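Local structure of malonyl coenzyme A-acyl carrier protein transacylase (Helicobacter pylori, 2H1Y) at residues Tyr77-Tyr81 and Ser109-Leu113; Leu113-Asp118 and Leu229-Phe235; Leu87-Ala91 and Ala313-Leu317; Lys96-Ala100 and Asn273-Val277; Lys140-Met145 and Gly180-Leu185. The protein probably transfers the malonyl group of malonyl-coenzyme A to holo-acyl carrier protein, making malonyl-ACP and releasing coenzyme A. One frame throughout, in Å; residues are numbered along the deposited sequence.

Helix 69-90 opens two of the loops. Interaction 1 closes the shorter, joining that helix to helix 105-116, whose C-terminal end then starts interaction 2; the two contacts share Leu-113. Interaction 3 brings the end of helix 69-90 to the C-terminal helix 307-320, and its loop encloses those of interactions 4, 2 and 5, each nested in the one before. Interaction 1 crosses interactions 3 and 4, because its segments alternate with theirs along the chain. Interactions 1 to 4 thus knit helices and loops round the mixed six-stranded sheet, with 2 and 4 meeting where Phe-235 packs on Pro-97 and Ala-100. Interaction 5 belongs to the separate antiparallel sheet, its centre 29 to 42 Å from the other centres.

Interaction 1: Tyr77-Tyr81 and Ser109-Leu113; sequences YLVSY and SAVSL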
# COMPACT_ATOMS: atom_id res chain seq x y z
N TYR A 77 -5.13 6.14 0.44
CA TYR A 77 -4.79 6.76 1.73
C TYR A 77 -6.05 7.26 2.44
O TYR A 77 -6.20 7.08 3.66
CB TYR A 77 -3.77 7.89 1.60
CG TYR A 77 -3.61 8.72 2.88
CD1 TYR A 77 -2.97 8.20 4.02
CD2 TYR A 77 -4.13 10.02 2.96
CE1 TYR A 77 -2.85 8.96 5.19
CE2 TYR A 77 -4.00 10.78 4.11
CZ TYR A 77 -3.37 10.26 5.22
OH TYR A 77 -3.25 11.06 6.34
N LEU A 78 -6.95 7.87 1.68
CA LEU A 78 -8.14 8.49 2.26
C LEU A 78 -8.98 7.50 3.05
O LEU A 78 -9.30 7.72 4.22
CB LEU A 78 -8.98 9.09 1.16
CG LEU A 78 -9.72 10.39 1.38
CD1 LEU A 78 -10.75 10.49 0.27
CD2 LEU A 78 -10.35 10.51 2.80
N VAL A 79 -9.35 6.40 2.42
CA VAL A 79 -10.15 5.39 3.09
C VAL A 79 -9.37 4.75 4.28
O VAL A 79 -9.92 4.60 5.39
CB VAL A 79 -10.72 4.37 2.09
CG1 VAL A 79 -11.54 3.29 2.79
CG2 VAL A 79 -11.53 5.11 0.98
N SER A 80 -8.10 4.42 4.08
CA SER A 80 -7.27 3.95 5.20
C SER A 80 -7.33 4.91 6.40
O SER A 80 -7.54 4.47 7.54
CB SER A 80 -5.83 3.74 4.78
OG SER A 80 -5.72 2.63 3.92
N TYR A 81 -7.18 6.21 6.13
CA TYR A 81 -7.19 7.25 7.17
C TYR A 81 -8.50 7.22 7.91
O TYR A 81 -8.51 7.19 9.13
CB TYR A 81 -6.96 8.65 6.57
CG TYR A 81 -6.76 9.72 7.62
CD1 TYR A 81 -7.85 10.45 8.12
CD2 TYR A 81 -5.47 10.00 8.13
CE1 TYR A 81 -7.68 11.41 9.08
CE2 TYR A 81 -5.29 10.98 9.11
CZ TYR A 81 -6.40 11.68 9.58
OH TYR A 81 -6.27 12.67 10.54
N SER A 109 0.85 5.58 4.16
CA SER A 109 -0.32 5.53 5.04
C SER A 109 0.06 5.21 6.46
O SER A 109 -0.34 5.93 7.37
CB SER A 109 -1.34 4.50 4.60
OG SER A 109 -1.98 4.90 3.41
N ALA A 110 0.82 4.13 6.64
CA ALA A 110 1.20 3.63 7.96
C ALA A 110 2.03 4.68 8.74
O ALA A 110 1.69 5.03 9.88
CB ALA A 110 1.92 2.34 7.84
N VAL A 111 3.09 5.19 8.10
CA VAL A 111 3.86 6.34 8.62
C VAL A 111 2.96 7.52 9.04
O VAL A 111 3.11 8.05 10.14
CB VAL A 111 4.90 6.82 7.57
CG1 VAL A 111 5.48 8.20 7.95
CG2 VAL A 111 6.01 5.79 7.40
N SER A 112 2.03 7.92 8.18
CA SER A 112 1.13 9.02 8.48
C SER A 112 0.34 8.78 9.75
O SER A 112 0.32 9.60 10.66
CB SER A 112 0.19 9.27 7.32
OG SER A 112 -0.87 10.14 7.70
N LEU A 113 -0.32 7.63 9.82
CA LEU A 113 -1.20 7.34 10.93
C LEU A 113 -0.44 7.11 12.21
O LEU A 113 -0.99 7.27 13.29
CB LEU A 113 -2.14 6.18 10.57
CG LEU A 113 -3.18 6.81 9.64
CD1 LEU A 113 -3.76 5.82 8.69
CD2 LEU A 113 -4.29 7.52 10.43
O HOH W 1 -3.08 2.61 2.65
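Tyr-77 and Ser-109 mark where the two backbones come nearest, their CA atoms 5.7 Å apart; a turn later Tyr-81 and Leu-113 stand wider. The helical segments run in broadly the same direction, with axes 10.4 Å apart at closest approach and crossing at -41°, so side chains, not backbones, fill the seam. Tyr-77 and Leu-113 do most of this. With CG anti to the backbone N (chi1 169°), the Tyr-77 ring reaches forward along the seam and presents its edge to the two serines: Ser-109 OG lies 3.5 Å from CD1, and the phenol OH donates to Ser-112 OG at 2.9 Å. Ser-112 OG in turn hydrogen-bonds to Leu-117 O, so this small buried hydroxyl both accepts and donates. A water ties Ser-80 OG (2.9 Å) to Ser-109 OG (2.7 Å), while Ser-80 OG also bonds to Leu-283 O. At the far end Leu-113 supplies the apolar closure, its CD2 meeting Tyr-81 CD2 at 3.6 Å. This is helix-helix packing of the α/β core: Phe-19 of strand 15-19 lies against Ser-80, Ser-109 and Leu-113, and helix 119-137 contributes Phe-119, Ala-122 and Leu-123 against Tyr-77.

Interaction 2: Leu113-Asp118 and Leu229-Phe235; sequences LSGALD and LKDKFHF
Ala-116 and Phe-233 form the apolar centre: the methyl CB sits over one face of the phenyl ring, 3.5 Å from CZ, a CH-pi contact that suits the short alanine. A second CH-pi contact flanks it, where Ser-114 CA rests over the Phe-235 ring, 3.8 Å from its centroid. On the other flank Leu-117 CD1 meets Leu-229 CD2 at 3.6 Å. Between them Gly-115 takes a phi of 126°, where a CB would be jammed against the preceding carbonyl O and crowd His-234 ND1.

Further out, polar bonds tie the irregular segment 229-235 to the end of the helix. Ser-114 O is gripped twice by His-234, by the backbone N at 2.7 Å and by ND1 at 2.6 Å, from opposite faces of the carbonyl; the carbonyl O lies in the imidazole plane, which should restrain the ring's rotation. Ser-114 OG donates to a lone pair of Phe-235 O at 2.5 Å, a doubtfully short length, and Lys-230 N to Ala-116 O at 3.0 Å. At the polar edge the bent Lys-230 chain brings NZ to the syn side of Asp-118 OD1, 34° out of the carboxylate plane, a salt bridge of 3.1 Å.

The segment 229-235 links helix 218-228 to strand 236-238. Helix 249-259 backs Leu-229 and Phe-233, while Tyr-84 of helix 69-90 touches both Leu-113 and Phe-235.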
# COMPACT_ATOMS: atom_id res chain seq x y z
N LEU A 113 -0.32 7.63 9.82
CA LEU A 113 -1.20 7.34 10.93
C LEU A 113 -0.44 7.11 12.21
O LEU A 113 -0.99 7.27 13.29
CB LEU A 113 -2.14 6.18 10.57
CG LEU A 113 -3.18 6.81 9.64
CD1 LEU A 113 -3.76 5.82 8.69
CD2 LEU A 113 -4.29 7.52 10.43
N SER A 114 0.84 6.77 12.10
CA SER A 114 1.72 6.74 13.26
C SER A 114 1.83 8.11 13.92
O SER A 114 2.02 8.21 15.14
CB SER A 114 3.09 6.22 12.87
OG SER A 114 3.69 5.60 13.98
N GLY A 115 1.69 9.17 13.12
CA GLY A 115 1.61 10.55 13.62
C GLY A 115 2.64 11.48 12.98
O GLY A 115 2.78 12.64 13.38
N ALA A 116 3.36 10.95 11.99
CA ALA A 116 4.44 11.67 11.36
C ALA A 116 3.99 12.44 10.14
O ALA A 116 4.81 13.01 9.41
CB ALA A 116 5.55 10.70 10.99
N LEU A 117 2.69 12.47 9.89
CA LEU A 117 2.18 13.07 8.67
C LEU A 117 0.71 13.44 8.82
O LEU A 117 -0.14 12.55 8.96
CB LEU A 117 2.38 12.07 7.54
CG LEU A 117 2.95 12.48 6.20
CD1 LEU A 117 4.02 13.55 6.33
CD2 LEU A 117 3.50 11.23 5.52
N ASP A 118 0.42 14.74 8.84
CA ASP A 118 -0.94 15.26 8.95
C ASP A 118 -1.78 14.86 7.75
O ASP A 118 -1.25 14.62 6.65
CB ASP A 118 -0.97 16.79 9.07
CG ASP A 118 -0.20 17.30 10.27
OD1 ASP A 118 -0.16 16.59 11.30
OD2 ASP A 118 0.38 18.41 10.17
N LEU A 229 7.37 15.46 6.81
CA LEU A 229 7.36 14.62 8.00
C LEU A 229 7.63 15.36 9.30
O LEU A 229 8.58 16.15 9.40
CB LEU A 229 8.36 13.47 7.86
CG LEU A 229 8.21 12.50 6.69
CD1 LEU A 229 9.48 11.70 6.54
CD2 LEU A 229 7.01 11.59 6.89
N LYS A 230 6.79 15.10 10.29
CA LYS A 230 7.07 15.47 11.65
C LYS A 230 7.83 14.31 12.25
O LYS A 230 7.95 13.25 11.63
CB LYS A 230 5.78 15.69 12.41
CG LYS A 230 5.70 17.04 13.09
CD LYS A 230 4.74 18.01 12.35
CE LYS A 230 3.31 17.96 12.94
NZ LYS A 230 2.62 16.63 12.78
N ASP A 231 8.34 14.48 13.46
CA ASP A 231 9.01 13.39 14.15
C ASP A 231 8.13 12.90 15.29
O ASP A 231 8.36 13.20 16.46
CB ASP A 231 10.36 13.85 14.68
CG ASP A 231 11.25 12.69 15.04
OD1 ASP A 231 10.85 11.52 14.87
OD2 ASP A 231 12.37 12.97 15.51
N LYS A 232 7.10 12.16 14.93
CA LYS A 232 6.14 11.69 15.90
C LYS A 232 5.59 10.38 15.39
O LYS A 232 5.05 10.32 14.29
CB LYS A 232 5.04 12.73 16.13
CG LYS A 232 4.06 12.35 17.22
CD LYS A 232 3.41 13.56 17.89
CE LYS A 232 4.18 13.96 19.17
NZ LYS A 232 4.49 12.76 20.03
N PHE A 233 5.78 9.34 16.19
CA PHE A 233 5.40 7.98 15.84
C PHE A 233 4.84 7.26 17.06
O PHE A 233 5.59 6.94 17.98
CB PHE A 233 6.63 7.22 15.36
CG PHE A 233 7.16 7.67 14.04
CD1 PHE A 233 7.94 8.82 13.95
CD2 PHE A 233 6.91 6.93 12.90
CE1 PHE A 233 8.45 9.23 12.73
CE2 PHE A 233 7.40 7.33 11.67
CZ PHE A 233 8.19 8.48 11.59
N HIS A 234 3.55 6.99 17.06
CA HIS A 234 2.91 6.23 18.14
C HIS A 234 3.21 4.74 18.09
O HIS A 234 3.10 4.05 19.09
CB HIS A 234 1.40 6.47 18.13
CG HIS A 234 1.05 7.90 18.41
ND1 HIS A 234 1.14 8.89 17.45
CD2 HIS A 234 0.66 8.51 19.55
CE1 HIS A 234 0.80 10.05 17.99
NE2 HIS A 234 0.49 9.84 19.26
N PHE A 235 3.60 4.25 16.91
CA PHE A 235 3.92 2.84 16.71
C PHE A 235 4.93 2.71 15.57
O PHE A 235 5.02 3.57 14.70
CB PHE A 235 2.65 2.03 16.41
CG PHE A 235 1.75 2.62 15.33
CD1 PHE A 235 2.06 2.45 13.98
CD2 PHE A 235 0.60 3.32 15.67
CE1 PHE A 235 1.26 3.00 12.98
CE2 PHE A 235 -0.22 3.86 14.69
CZ PHE A 235 0.10 3.69 13.33

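Interaction 3: Leu87-Ala91 and Ala313-Leu317; sequences LNKQA and AIEFL
Leu-87 carries the contact, pushing both of its methyl groups into the face of helix 307-320. Its CG lies anti to the backbone N (chi1 180°), which swings the branch out from the helix toward the partner. Both methyls touch Ala-313 CB (CD2 at 3.8 Å, CD1 at 3.9 Å), and CD1 also meets Ile-314 CG1 at 4.0 Å and Leu-317 CD1 at 4.1 Å. The forked end of leucine suits this place, since one side chain can serve three residues, two on one turn and Leu-317 on the next. Leu-87 and Ile-314 lie alongside each other, their chains pointing opposite ways. The smallness of Ala-313 lets the leucine branch settle close to the helix surface.

Next to take part is Gln-90, and it does so with its aliphatic stem: CG packs on Ile-314 CD1 at 3.7 Å, while the amide turns away from the partner helix. Ile-314 reaches it through its long branch, extended past CG1 (chi2 167°).

Ala-91 follows, its N joining that of Gln-90 in hydrogen bonds to Leu-87 O. Its CB meets Leu-317 CD1 at 3.6 Å, and the short alanine suffices because the leucine reaches over to it. Leu-87 and Leu-317 also touch Leu-283 and Phe-281 of strand 279-283, respectively, which places the pair of helices against the mixed sheet.

No hydrogen bond crosses between the two segments. The C-terminal helix is held to the end of helix 69-90 here by apolar burial and van der Waals fit, neither of which has a strong directional demand.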
# COMPACT_ATOMS: atom_id res chain seq x y z
N LEU A 87 -12.23 3.67 13.71
CA LEU A 87 -11.88 2.58 14.62
C LEU A 87 -11.23 3.10 15.90
O LEU A 87 -11.71 2.78 16.99
CB LEU A 87 -11.03 1.49 13.93
CG LEU A 87 -10.58 0.27 14.75
CD1 LEU A 87 -11.71 -0.30 15.60
CD2 LEU A 87 -10.01 -0.80 13.86
N ASN A 88 -10.17 3.90 15.77
CA ASN A 88 -9.49 4.56 16.89
C ASN A 88 -10.40 5.29 17.90
O ASN A 88 -10.15 5.27 19.09
CB ASN A 88 -8.45 5.55 16.36
CG ASN A 88 -7.61 6.18 17.48
OD1 ASN A 88 -6.83 5.50 18.16
ND2 ASN A 88 -7.75 7.48 17.65
N LYS A 89 -11.44 5.94 17.40
CA LYS A 89 -12.34 6.73 18.25
C LYS A 89 -13.25 5.83 19.13
O LYS A 89 -13.84 6.30 20.12
CB LYS A 89 -13.14 7.69 17.36
CG LYS A 89 -14.31 8.39 18.00
CD LYS A 89 -15.25 8.96 16.93
CE LYS A 89 -16.63 9.26 17.54
NZ LYS A 89 -17.67 9.46 16.50
N GLN A 90 -13.32 4.55 18.77
CA GLN A 90 -14.10 3.55 19.49
C GLN A 90 -13.23 2.61 20.30
O GLN A 90 -13.72 1.94 21.21
CB GLN A 90 -14.94 2.73 18.52
CG GLN A 90 -16.43 3.01 18.56
CD GLN A 90 -16.78 4.44 18.22
OE1 GLN A 90 -16.42 5.37 18.94
NE2 GLN A 90 -17.51 4.63 17.13
N ALA A 91 -11.96 2.51 19.95
CA ALA A 91 -11.09 1.58 20.67
C ALA A 91 -10.95 2.12 22.06
O ALA A 91 -10.71 3.31 22.25
CB ALA A 91 -9.72 1.49 20.00
N ALA A 313 -14.38 -5.13 13.81
CA ALA A 313 -13.14 -4.78 14.51
C ALA A 313 -13.39 -4.34 15.94
O ALA A 313 -12.74 -4.82 16.86
CB ALA A 313 -12.40 -3.70 13.75
N ILE A 314 -14.35 -3.42 16.13
CA ILE A 314 -14.73 -2.95 17.46
C ILE A 314 -15.13 -4.09 18.40
O ILE A 314 -14.70 -4.11 19.54
CB ILE A 314 -15.90 -1.93 17.43
CG1 ILE A 314 -15.55 -0.72 16.57
CG2 ILE A 314 -16.23 -1.47 18.83
CD1 ILE A 314 -16.76 0.17 16.22
N GLU A 315 -15.95 -5.03 17.92
CA GLU A 315 -16.37 -6.18 18.75
C GLU A 315 -15.17 -6.95 19.21
O GLU A 315 -15.15 -7.46 20.32
CB GLU A 315 -17.26 -7.15 17.98
CG GLU A 315 -18.52 -6.55 17.42
CD GLU A 315 -19.38 -7.58 16.69
OE1 GLU A 315 -19.62 -7.41 15.45
OE2 GLU A 315 -19.81 -8.56 17.36
N PHE A 316 -14.17 -7.08 18.35
CA PHE A 316 -13.03 -7.89 18.69
C PHE A 316 -12.28 -7.27 19.86
O PHE A 316 -11.90 -7.97 20.81
CB PHE A 316 -12.09 -8.10 17.51
CG PHE A 316 -10.82 -8.77 17.90
CD1 PHE A 316 -10.72 -10.15 17.87
CD2 PHE A 316 -9.74 -8.04 18.36
CE1 PHE A 316 -9.56 -10.78 18.27
CE2 PHE A 316 -8.58 -8.67 18.76
CZ PHE A 316 -8.49 -10.04 18.71
N LEU A 317 -12.07 -5.96 19.77
CA LEU A 317 -11.40 -5.20 20.83
C LEU A 317 -12.18 -5.23 22.14
O LEU A 317 -11.58 -5.40 23.19
CB LEU A 317 -11.14 -3.76 20.39
CG LEU A 317 -10.23 -3.45 19.20
CD1 LEU A 317 -10.16 -1.95 19.01
CD2 LEU A 317 -8.83 -4.04 19.33

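Interaction 4: Lys96-Ala100 and Asn273-Val277; sequences KPVFA and NNDRV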
# COMPACT_ATOMS: atom_id res chain seq x y z
N LYS A 96 -3.59 0.91 19.73
CA LYS A 96 -2.23 0.77 20.17
C LYS A 96 -1.73 -0.53 19.56
O LYS A 96 -1.68 -1.54 20.25
CB LYS A 96 -2.14 0.71 21.70
CG LYS A 96 -2.90 1.80 22.48
CD LYS A 96 -2.78 1.56 24.00
CE LYS A 96 -3.94 2.20 24.82
NZ LYS A 96 -5.30 1.53 24.58
N PRO A 97 -1.36 -0.52 18.27
CA PRO A 97 -0.93 -1.75 17.62
C PRO A 97 0.52 -2.02 17.97
O PRO A 97 1.24 -1.08 18.26
CB PRO A 97 -1.02 -1.41 16.14
CG PRO A 97 -0.69 0.03 16.09
CD PRO A 97 -1.30 0.62 17.34
N VAL A 98 0.95 -3.28 17.92
CA VAL A 98 2.38 -3.55 18.14
C VAL A 98 3.24 -3.05 16.98
O VAL A 98 4.29 -2.47 17.21
CB VAL A 98 2.73 -5.01 18.70
CG1 VAL A 98 1.49 -5.89 18.88
CG2 VAL A 98 3.84 -5.70 17.91
N PHE A 99 2.77 -3.20 15.75
CA PHE A 99 3.42 -2.57 14.59
C PHE A 99 2.41 -2.35 13.46
O PHE A 99 1.27 -2.80 13.55
CB PHE A 99 4.58 -3.43 14.09
CG PHE A 99 4.14 -4.71 13.42
CD1 PHE A 99 4.06 -5.90 14.15
CD2 PHE A 99 3.79 -4.73 12.07
CE1 PHE A 99 3.65 -7.09 13.55
CE2 PHE A 99 3.37 -5.92 11.46
CZ PHE A 99 3.30 -7.10 12.21
N ALA A 100 2.85 -1.65 12.41
CA ALA A 100 2.04 -1.45 11.20
C ALA A 100 2.84 -1.76 9.91
O ALA A 100 4.00 -1.38 9.79
CB ALA A 100 1.51 -0.02 11.15
N ASN A 273 7.39 -11.16 11.39
CA ASN A 273 6.61 -10.36 12.33
C ASN A 273 5.33 -11.02 12.80
O ASN A 273 4.71 -10.55 13.75
CB ASN A 273 6.32 -8.98 11.73
CG ASN A 273 7.57 -8.12 11.62
OD1 ASN A 273 7.98 -7.48 12.59
ND2 ASN A 273 8.20 -8.11 10.44
N ASN A 274 4.96 -12.12 12.14
CA ASN A 274 3.74 -12.87 12.43
C ASN A 274 3.64 -13.41 13.87
O ASN A 274 2.54 -13.56 14.41
CB ASN A 274 3.58 -14.01 11.41
CG ASN A 274 2.26 -14.74 11.57
OD1 ASN A 274 1.21 -14.24 11.16
ND2 ASN A 274 2.30 -15.93 12.17
N ASP A 275 4.79 -13.70 14.48
CA ASP A 275 4.85 -14.15 15.89
C ASP A 275 4.53 -13.08 16.94
O ASP A 275 4.13 -13.41 18.07
CB ASP A 275 6.22 -14.76 16.18
CG ASP A 275 6.48 -16.03 15.36
OD1 ASP A 275 5.58 -16.46 14.58
OD2 ASP A 275 7.58 -16.62 15.52
N ARG A 276 4.68 -11.81 16.59
CA ARG A 276 4.53 -10.73 17.59
C ARG A 276 3.07 -10.32 17.82
O ARG A 276 2.80 -9.49 18.68
CB ARG A 276 5.37 -9.51 17.20
CG ARG A 276 6.76 -9.83 16.62
CD ARG A 276 7.35 -8.61 15.93
NE ARG A 276 7.27 -7.46 16.82
CZ ARG A 276 7.42 -6.20 16.44
NH1 ARG A 276 7.65 -5.90 15.16
NH2 ARG A 276 7.34 -5.22 17.33
N VAL A 277 2.13 -10.88 17.06
CA VAL A 277 0.70 -10.54 17.23
C VAL A 277 -0.25 -11.74 17.09
O VAL A 277 0.15 -12.80 16.63
CB VAL A 277 0.24 -9.42 16.24
CG1 VAL A 277 1.02 -8.14 16.44
CG2 VAL A 277 0.38 -9.89 14.83
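Val-98 and Phe-99 meet Val-277, Arg-276 and Asn-273 at one end of the mixed α/β sheet, where the chain enters two of its parallel strands, 99-102 and 279-283. Strand 15-19 runs between these two, and its Ala-16 lies against both Phe-99 and Val-277.

The apolar contacts come first. Val-98 CG1 meets Val-277 CG1 at 3.4 Å, a close pairing of two short branched side chains just before the strands. The same Val-277 methyl touches Phe-99 CE1 at 4.0 Å. With chi1 at 70° the phenyl ring projects across to the loop, where CZ reaches Asn-273 CB at 3.6 Å and the amide carbon CG lies over one face.

The second kind of contact sets a flat cation on apolar groups. Val-98 CG2, 3.6 Å from Arg-276 NH2, and Phe-99 CD1, 3.7 Å from NH1, lie against the same face of the guanidinium, whose plane is turned 25° from the phenyl ring. Arginine suits this border position because its face tolerates carbon while its edges keep polar partners.

Polar bonds make up the third kind. Arg-276 NH2 forms a salt bridge with Glu-236, the neighbouring strand's first residue. The Asn-273 amide is held separately, its ND2 bonding to Cys-269 O. Within the loop, Arg-276 N bonds to Asn-273 O, closing the turn, and Arg-276 NH1 donates to Asn-273 OD1 at 3.0 Å, exactly in the guanidinium plane.

Interaction 5: Lys140-Met145 and Gly180-Leu185; sequences KDASMM and GVKDDL
The antiparallel sheet of the smaller, ferredoxin-like part of the acyltransferase fold ends here, where Ser-143 pairs with Gly-180 and the chain turns from strand 175-179 into the short helix 182-185. This pair is hydrogen-bonded: Ser-143 N to Gly-180 O is 2.8 Å, and Gly-180 N to Ser-143 O is 3.1 Å. Ala-142 and Val-181 follow as a non-hydrogen-bonded pair, and Lys-182 N then donates to Asp-141 O at 2.8 Å in an almost straight bond. Gly-180 suits the corner: at its phi of 155° a CB would press on the preceding carbonyl.

Leu-185 points back at the strand. Its CD1 rests 3.7 Å from Ser-143 O, and its CD2 meets Met-145 CE at 3.9 Å; the methionine chain is extended until chi3 (77°) bends its methyl over. Phe-202 of strand 199-202 touches both residues and receives Lys-182 in a cation-pi contact.

At the solvent-exposed edge Asp-141 OD2 lies 3.2 Å from Lys-182 CB and 4.1 Å from Asp-183 OD2. If both are charged, the carboxylates probably repel, a cost the helix N terminus and solvent may ease; the backbone bonds and the Met-145 and Leu-185 pair supply the attraction.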
# COMPACT_ATOMS: atom_id res chain seq x y z
N LYS A 140 8.08 5.48 -21.85
CA LYS A 140 9.01 4.37 -21.68
C LYS A 140 8.34 3.04 -22.03
O LYS A 140 9.01 2.03 -22.29
CB LYS A 140 9.55 4.35 -20.26
CG LYS A 140 10.74 5.26 -20.04
CD LYS A 140 12.02 4.57 -20.51
CE LYS A 140 13.09 4.60 -19.42
NZ LYS A 140 13.90 3.34 -19.41
N ASP A 141 7.01 3.09 -22.07
CA ASP A 141 6.14 1.93 -22.21
C ASP A 141 6.31 0.98 -21.03
O ASP A 141 6.62 -0.21 -21.18
CB ASP A 141 6.34 1.21 -23.55
CG ASP A 141 5.15 0.30 -23.90
OD1 ASP A 141 4.01 0.67 -23.55
OD2 ASP A 141 5.36 -0.77 -24.51
N ALA A 142 6.11 1.54 -19.85
CA ALA A 142 6.39 0.83 -18.62
C ALA A 142 5.14 0.12 -18.17
O ALA A 142 4.02 0.62 -18.36
CB ALA A 142 6.87 1.80 -17.56
N SER A 143 5.33 -1.04 -17.57
CA SER A 143 4.22 -1.74 -16.96
C SER A 143 4.66 -2.65 -15.81
O SER A 143 5.85 -2.78 -15.51
CB SER A 143 3.46 -2.55 -18.00
OG SER A 143 2.19 -2.88 -17.46
N MET A 144 3.66 -3.27 -15.17
CA MET A 144 3.89 -4.30 -14.17
C MET A 144 3.10 -5.58 -14.49
O MET A 144 2.02 -5.53 -15.09
CB MET A 144 3.60 -3.74 -12.78
CG MET A 144 4.77 -2.89 -12.27
SD MET A 144 4.43 -1.94 -10.80
CE MET A 144 4.76 -3.10 -9.49
N MET A 145 3.65 -6.73 -14.12
CA MET A 145 3.09 -8.00 -14.56
C MET A 145 3.06 -9.03 -13.44
O MET A 145 4.11 -9.49 -12.97
CB MET A 145 3.89 -8.51 -15.76
CG MET A 145 3.51 -9.90 -16.26
SD MET A 145 4.46 -10.43 -17.71
CE MET A 145 6.04 -10.86 -16.97
N GLY A 180 8.86 -3.32 -15.61
CA GLY A 180 9.73 -3.04 -16.74
C GLY A 180 9.09 -2.53 -18.01
O GLY A 180 7.98 -1.98 -17.99
N VAL A 181 9.82 -2.70 -19.11
CA VAL A 181 9.34 -2.28 -20.42
C VAL A 181 8.38 -3.37 -20.86
O VAL A 181 8.71 -4.57 -20.80
CB VAL A 181 10.50 -2.07 -21.44
CG1 VAL A 181 9.95 -1.67 -22.81
CG2 VAL A 181 11.48 -1.02 -20.94
N LYS A 182 7.19 -2.93 -21.25
CA LYS A 182 6.10 -3.82 -21.62
C LYS A 182 6.58 -4.97 -22.49
O LYS A 182 6.59 -6.11 -22.04
CB LYS A 182 5.00 -3.03 -22.33
CG LYS A 182 3.85 -3.89 -22.81
CD LYS A 182 2.88 -4.15 -21.69
CE LYS A 182 1.61 -3.37 -21.92
NZ LYS A 182 0.63 -4.28 -22.53
N ASP A 183 7.01 -4.68 -23.71
CA ASP A 183 7.36 -5.73 -24.66
C ASP A 183 8.34 -6.71 -24.05
O ASP A 183 8.24 -7.91 -24.28
CB ASP A 183 7.92 -5.16 -25.96
CG ASP A 183 6.98 -4.17 -26.64
OD1 ASP A 183 7.50 -3.22 -27.25
OD2 ASP A 183 5.73 -4.32 -26.57
N ASP A 184 9.28 -6.18 -23.27
CA ASP A 184 10.30 -7.01 -22.62
C ASP A 184 9.71 -7.98 -21.60
O ASP A 184 10.26 -9.07 -21.40
CB ASP A 184 11.36 -6.12 -21.96
CG ASP A 184 12.32 -5.49 -22.96
OD1 ASP A 184 13.23 -6.21 -23.43
OD2 ASP A 184 12.19 -4.29 -23.26
N LEU A 185 8.60 -7.60 -20.97
CA LEU A 185 7.85 -8.47 -20.06
C LEU A 185 6.95 -9.42 -20.85
O LEU A 185 6.97 -10.66 -20.68
CB LEU A 185 6.95 -7.63 -19.14
CG LEU A 185 7.55 -6.73 -18.06
CD1 LEU A 185 6.51 -5.73 -17.58
CD2 LEU A 185 8.08 -7.56 -16.91